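Local coordinates for protein 4-alpha-glucanotransferase (Corynebacterium glutamicum, PDB 5B68) that is an amylomaltase-type 4-alpha-glucanotransferase, also called disproportionating enzyme, built on a TIM-barrel fold with an N-terminal beta-sandwich domain, at residues L532-Q546 and W597-N609. Sequence-based numbering, arbitrary orientation.
Sequences LWFEHSPSQPGPRRQ and WQAEILDVAASAN. With SO4 (sulfate ion), chain I.
The indole NE1 of Trp597 donates to the carbonyl O of Trp533 over 2.8 Å, the one direct hydrogen bond between 532-546 and 597-609, which lie in the loop after barrel strand 528-531 and at the end of helix 587-607. The acceptor lies close to the indole plane, and the N-H...O angle is 151°. With CG anti to the backbone N (chi1 178°), the indole reaches from the helix into the loop, where its edge also meets the carbonyl O of Glu535, 3.5 Å from CH2. The CH2 corner of Trp597 sits over a face of the His536 imidazole, an offset stack with centroids 4.6 Å apart and planes inclined by 29°. Pro543 covers a face of the same indole six-membered ring in a CH-pi contact through CG, which also presses on Ile601 CG1 at 3.5 Å. The two methyls of Ile601 divide their contacts: CD1 meets Trp533 CE3 at 3.6 Å, whereas CG2 faces the methyls of Leu532. Helix 627-639 also touches these loop residues, Leu634 against Trp533 and Phe637 against Leu532.

Farther along, Val604 CG1 packs against the carbonyl O of Arg544, and Ala608 CB lies against the amide of Gln546, whose NE2 is held by the carbonyl of Phe637. Two waters bridge this end: one links Gln546 N to Val604 O, the other Gln546 NE2 to Ala608 O. The Arg544 side chain sets out away from the helix; its NE makes a salt bridge with Glu535 OE2, and NH1 and NH2 both donate to sulfate O3, NH1 at 2.7 Å. Apolar and aromatic surfaces thus make most of the direct contact, while one indole N-H and two waters supply its polar links, joining the loop that leaves barrel strand 528-531 to the C-terminal part of helix 587-607.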
loop_
_atom_site.group_PDB
_atom_site.type_symbol
_atom_site.label_atom_id
_atom_site.label_comp_id
_atom_site.label_asym_id
_atom_site.label_seq_id
_atom_site.Cartn_x
_atom_site.Cartn_y
_atom_site.Cartn_z
ATOM N N LEU A 532 -3.622 6.113 -19.007
ATOM C CA LEU A 532 -3.741 6.501 -20.423
ATOM C C LEU A 532 -2.570 7.451 -20.817
ATOM O O LEU A 532 -1.898 7.215 -21.783
ATOM C CB LEU A 532 -5.066 7.255 -20.633
ATOM C CG LEU A 532 -5.129 8.056 -21.956
ATOM C CD1 LEU A 532 -5.532 7.075 -23.013
ATOM C CD2 LEU A 532 -6.062 9.219 -21.937
ATOM N N TRP A 533 -2.324 8.475 -20.026
ATOM C CA TRP A 533 -1.350 9.523 -20.442
ATOM C C TRP A 533 0.080 8.984 -20.589
ATOM O O TRP A 533 0.872 9.559 -21.321
ATOM C CB TRP A 533 -1.341 10.693 -19.481
ATOM C CG TRP A 533 -2.570 11.425 -19.289
ATOM C CD1 TRP A 533 -3.243 11.586 -18.117
ATOM C CD2 TRP A 533 -3.343 12.097 -20.292
ATOM N NE1 TRP A 533 -4.358 12.347 -18.303
ATOM C CE2 TRP A 533 -4.460 12.666 -19.635
ATOM C CE3 TRP A 533 -3.184 12.295 -21.668
ATOM C CZ2 TRP A 533 -5.419 13.425 -20.309
ATOM C CZ3 TRP A 533 -4.159 13.015 -22.355
ATOM C CH2 TRP A 533 -5.258 13.564 -21.679
ATOM N N PHE A 534 0.394 7.870 -19.912
ATOM C CA PHE A 534 1.735 7.250 -20.003
ATOM C C PHE A 534 1.868 6.132 -20.974
ATOM O O PHE A 534 2.968 5.621 -21.158
ATOM C CB PHE A 534 2.176 6.742 -18.616
ATOM C CG PHE A 534 2.081 7.762 -17.530
ATOM C CD1 PHE A 534 2.413 9.089 -17.750
ATOM C CD2 PHE A 534 1.731 7.381 -16.234
ATOM C CE1 PHE A 534 2.340 10.028 -16.726
ATOM C CE2 PHE A 534 1.665 8.321 -15.185
ATOM C CZ PHE A 534 1.983 9.646 -15.434
ATOM N N GLU A 535 0.799 5.689 -21.638
ATOM C CA GLU A 535 0.869 4.436 -22.355
ATOM C C GLU A 535 1.334 4.603 -23.792
ATOM O O GLU A 535 0.783 5.456 -24.515
ATOM C CB GLU A 535 -0.507 3.770 -22.414
ATOM C CG GLU A 535 -1.054 3.196 -21.093
ATOM C CD GLU A 535 -0.073 2.269 -20.371
ATOM O OE1 GLU A 535 0.103 2.419 -19.123
ATOM O OE2 GLU A 535 0.479 1.412 -21.073
ATOM N N HIS A 536 2.289 3.766 -24.209
ATOM C CA HIS A 536 2.883 3.820 -25.522
ATOM C C HIS A 536 2.560 2.513 -26.105
ATOM O O HIS A 536 2.383 1.526 -25.371
ATOM C CB HIS A 536 4.439 4.034 -25.434
ATOM C CG HIS A 536 4.841 5.388 -24.978
ATOM N ND1 HIS A 536 5.238 6.371 -25.854
ATOM C CD2 HIS A 536 4.976 5.911 -23.739
ATOM C CE1 HIS A 536 5.547 7.464 -25.173
ATOM N NE2 HIS A 536 5.401 7.213 -23.882
ATOM N N SER A 537 2.423 2.477 -27.427
ATOM C CA SER A 537 2.135 1.265 -28.128
ATOM C C SER A 537 3.374 0.342 -28.031
ATOM O O SER A 537 4.476 0.798 -28.262
ATOM C CB SER A 537 1.865 1.616 -29.590
ATOM O OG SER A 537 1.480 0.521 -30.371
ATOM N N PRO A 538 3.191 -0.930 -27.688
ATOM C CA PRO A 538 4.338 -1.788 -27.915
ATOM C C PRO A 538 4.696 -1.857 -29.402
ATOM O O PRO A 538 5.877 -1.940 -29.712
ATOM C CB PRO A 538 3.861 -3.142 -27.434
ATOM C CG PRO A 538 2.393 -3.119 -27.704
ATOM C CD PRO A 538 1.959 -1.704 -27.465
ATOM N N SER A 539 3.698 -1.768 -30.296
ATOM C CA SER A 539 3.883 -2.039 -31.730
ATOM C C SER A 539 4.358 -0.865 -32.643
ATOM O O SER A 539 5.384 -0.996 -33.304
ATOM C CB SER A 539 2.618 -2.683 -32.304
ATOM O OG SER A 539 1.527 -1.794 -32.370
ATOM N N GLN A 540 3.613 0.243 -32.716
ATOM C CA GLN A 540 3.999 1.414 -33.539
ATOM C C GLN A 540 4.518 2.499 -32.612
ATOM O O GLN A 540 4.444 2.353 -31.413
ATOM C CB GLN A 540 2.825 1.911 -34.409
ATOM C CG GLN A 540 1.675 2.608 -33.678
ATOM C CD GLN A 540 0.322 2.586 -34.439
ATOM O OE1 GLN A 540 -0.731 2.973 -33.878
ATOM N NE2 GLN A 540 0.345 2.157 -35.717
ATOM N N PRO A 541 5.109 3.567 -33.151
ATOM C CA PRO A 541 5.438 4.669 -32.224
ATOM C C PRO A 541 4.185 5.472 -31.867
ATOM O O PRO A 541 3.211 5.512 -32.648
ATOM C CB PRO A 541 6.478 5.522 -32.981
ATOM C CG PRO A 541 6.679 4.869 -34.320
ATOM C CD PRO A 541 5.651 3.779 -34.505
ATOM N N GLY A 542 4.201 6.074 -30.688
ATOM C CA GLY A 542 3.064 6.845 -30.239
ATOM C C GLY A 542 2.156 6.103 -29.267
ATOM O O GLY A 542 2.521 5.047 -28.718
ATOM N N PRO A 543 0.945 6.652 -29.042
ATOM C CA PRO A 543 0.139 6.106 -27.949
ATOM C C PRO A 543 -0.344 4.699 -28.180
ATOM O O PRO A 543 -0.562 4.252 -29.320
ATOM C CB PRO A 543 -1.047 7.082 -27.875
ATOM C CG PRO A 543 -0.544 8.369 -28.497
ATOM C CD PRO A 543 0.294 7.828 -29.656
ATOM N N ARG A 544 -0.595 4.015 -27.073
ATOM C CA ARG A 544 -1.136 2.686 -27.130
ATOM C C ARG A 544 -2.551 2.619 -27.765
ATOM O O ARG A 544 -3.437 3.380 -27.377
ATOM C CB ARG A 544 -1.209 2.094 -25.708
ATOM C CG ARG A 544 -1.511 0.595 -25.693
ATOM C CD ARG A 544 -1.557 0.083 -24.245
ATOM N NE ARG A 544 -0.191 0.099 -23.675
ATOM C CZ ARG A 544 0.681 -0.899 -23.769
ATOM N NH1 ARG A 544 1.904 -0.737 -23.221
ATOM N NH2 ARG A 544 0.389 -2.047 -24.349
ATOM N N ARG A 545 -2.761 1.682 -28.663
ATOM C CA ARG A 545 -4.093 1.546 -29.285
ATOM C C ARG A 545 -5.066 0.863 -28.309
ATOM O O ARG A 545 -4.670 0.058 -27.413
ATOM C CB ARG A 545 -4.046 0.719 -30.576
ATOM C CG ARG A 545 -3.126 1.288 -31.691
ATOM C CD ARG A 545 -3.079 0.296 -32.846
ATOM N NE ARG A 545 -4.321 0.317 -33.624
ATOM C CZ ARG A 545 -4.590 1.258 -34.547
ATOM N NH1 ARG A 545 -5.744 1.211 -35.214
ATOM N NH2 ARG A 545 -3.713 2.266 -34.792
ATOM N N GLN A 546 -6.343 1.081 -28.534
ATOM C CA GLN A 546 -7.341 0.498 -27.648
ATOM C C GLN A 546 -7.140 -0.971 -27.434
ATOM O O GLN A 546 -7.202 -1.486 -26.273
ATOM C CB GLN A 546 -8.749 0.746 -28.166
ATOM C CG GLN A 546 -9.846 0.276 -27.243
ATOM C CD GLN A 546 -11.168 0.761 -27.770
ATOM O OE1 GLN A 546 -11.655 0.267 -28.790
ATOM N NE2 GLN A 546 -11.742 1.730 -27.086
ATOM N N TRP A 597 1.625 15.153 -28.026
ATOM C CA TRP A 597 1.306 13.840 -27.429
ATOM C C TRP A 597 -0.228 13.691 -27.246
ATOM O O TRP A 597 -0.794 12.659 -27.629
ATOM C CB TRP A 597 2.010 13.769 -26.056
ATOM C CG TRP A 597 1.761 12.492 -25.248
ATOM C CD1 TRP A 597 1.273 12.415 -23.984
ATOM C CD2 TRP A 597 2.008 11.165 -25.672
ATOM N NE1 TRP A 597 1.185 11.109 -23.596
ATOM C CE2 TRP A 597 1.625 10.315 -24.608
ATOM C CE3 TRP A 597 2.524 10.599 -26.849
ATOM C CZ2 TRP A 597 1.732 8.941 -24.682
ATOM C CZ3 TRP A 597 2.661 9.218 -26.921
ATOM C CH2 TRP A 597 2.267 8.400 -25.795
ATOM N N GLN A 598 -0.857 14.713 -26.666
ATOM C CA GLN A 598 -2.349 14.780 -26.540
ATOM C C GLN A 598 -3.033 14.549 -27.903
ATOM O O GLN A 598 -3.958 13.732 -28.042
ATOM C CB GLN A 598 -2.799 16.067 -25.905
ATOM C CG GLN A 598 -2.472 16.143 -24.418
ATOM C CD GLN A 598 -3.208 17.196 -23.652
ATOM O OE1 GLN A 598 -4.358 17.556 -23.941
ATOM N NE2 GLN A 598 -2.554 17.709 -22.619
ATOM N N ALA A 599 -2.503 15.171 -28.939
ATOM C CA ALA A 599 -3.121 15.061 -30.258
ATOM C C ALA A 599 -3.072 13.692 -30.733
ATOM O O ALA A 599 -4.054 13.147 -31.234
ATOM C CB ALA A 599 -2.428 16.023 -31.270
ATOM N N GLU A 600 -1.909 13.070 -30.575
ATOM C CA GLU A 600 -1.719 11.709 -30.975
ATOM C C GLU A 600 -2.681 10.754 -30.249
ATOM O O GLU A 600 -3.179 9.759 -30.853
ATOM C CB GLU A 600 -0.247 11.278 -30.748
ATOM C CG GLU A 600 0.705 11.786 -31.839
ATOM C CD GLU A 600 2.169 11.458 -31.566
ATOM O OE1 GLU A 600 2.458 10.265 -31.422
ATOM O OE2 GLU A 600 2.999 12.395 -31.561
ATOM N N ILE A 601 -2.908 11.029 -28.956
ATOM C CA ILE A 601 -3.841 10.193 -28.163
ATOM C C ILE A 601 -5.285 10.377 -28.654
ATOM O O ILE A 601 -6.028 9.379 -28.809
ATOM C CB ILE A 601 -3.780 10.574 -26.663
ATOM C CG1 ILE A 601 -2.443 10.081 -26.055
ATOM C CG2 ILE A 601 -4.952 9.957 -25.888
ATOM C CD1 ILE A 601 -2.235 10.532 -24.621
ATOM N N LEU A 602 -5.644 11.631 -28.918
ATOM C CA LEU A 602 -6.983 11.941 -29.406
ATOM C C LEU A 602 -7.198 11.294 -30.780
ATOM O O LEU A 602 -8.296 10.804 -31.074
ATOM C CB LEU A 602 -7.198 13.454 -29.451
ATOM C CG LEU A 602 -7.175 14.158 -28.061
ATOM C CD1 LEU A 602 -7.088 15.663 -28.225
ATOM C CD2 LEU A 602 -8.365 13.799 -27.167
ATOM N N ASP A 603 -6.152 11.295 -31.638
ATOM C CA ASP A 603 -6.227 10.535 -32.898
ATOM C C ASP A 603 -6.409 9.063 -32.697
ATOM O O ASP A 603 -7.152 8.389 -33.443
ATOM C CB ASP A 603 -4.992 10.799 -33.787
ATOM C CG ASP A 603 -5.035 12.173 -34.461
ATOM O OD1 ASP A 603 -6.117 12.834 -34.478
ATOM O OD2 ASP A 603 -3.940 12.608 -34.883
ATOM N N VAL A 604 -5.730 8.508 -31.688
ATOM C CA VAL A 604 -5.909 7.061 -31.435
ATOM C C VAL A 604 -7.311 6.771 -30.935
ATOM O O VAL A 604 -7.891 5.752 -31.270
ATOM C CB VAL A 604 -4.773 6.519 -30.505
ATOM C CG1 VAL A 604 -5.202 5.338 -29.700
ATOM C CG2 VAL A 604 -3.526 6.209 -31.353
ATOM N N ALA A 605 -7.827 7.672 -30.092
ATOM C CA ALA A 605 -9.215 7.554 -29.581
ATOM C C ALA A 605 -10.246 7.590 -30.725
ATOM O O ALA A 605 -11.185 6.780 -30.786
ATOM C CB ALA A 605 -9.480 8.647 -28.547
ATOM N N ALA A 606 -9.985 8.462 -31.673
ATOM C CA ALA A 606 -10.817 8.553 -32.857
ATOM C C ALA A 606 -10.738 7.320 -33.730
ATOM O O ALA A 606 -11.750 6.961 -34.316
ATOM C CB ALA A 606 -10.494 9.845 -33.633
ATOM N N SER A 607 -9.585 6.632 -33.833
ATOM C CA SER A 607 -9.531 5.361 -34.563
ATOM C C SER A 607 -10.350 4.291 -33.919
ATOM O O SER A 607 -10.789 3.327 -34.550
ATOM C CB SER A 607 -8.078 4.860 -34.662
ATOM O OG SER A 607 -7.347 5.777 -35.453
ATOM N N ALA A 608 -10.567 4.458 -32.620
ATOM C CA ALA A 608 -11.445 3.549 -31.875
ATOM C C ALA A 608 -12.912 4.045 -31.835
ATOM O O ALA A 608 -13.703 3.464 -31.140
ATOM C CB ALA A 608 -10.905 3.396 -30.456
ATOM N N ASN A 609 -13.247 5.075 -32.604
ATOM C CA ASN A 609 -14.607 5.649 -32.639
ATOM C C ASN A 609 -15.033 6.348 -31.343
ATOM O O ASN A 609 -16.198 6.649 -31.160
ATOM C CB ASN A 609 -15.617 4.624 -33.181
ATOM C CG ASN A 609 -15.305 4.261 -34.657
ATOM O OD1 ASN A 609 -14.957 5.118 -35.428
ATOM N ND2 ASN A 609 -15.415 3.018 -35.008
HETATM S S SO4 I . 3.232 -4.295 -23.438
HETATM O O1 SO4 I . 1.971 -5.024 -23.116
HETATM O O2 SO4 I . 4.145 -5.163 -24.252
HETATM O O3 SO4 I . 2.989 -3.056 -24.217
HETATM O O4 SO4 I . 3.808 -3.881 -22.142
HETATM O O HOH W 1 -7.221 2.719 -30.742
HETATM O O HOH W 2 -14.269 3.140 -28.114
#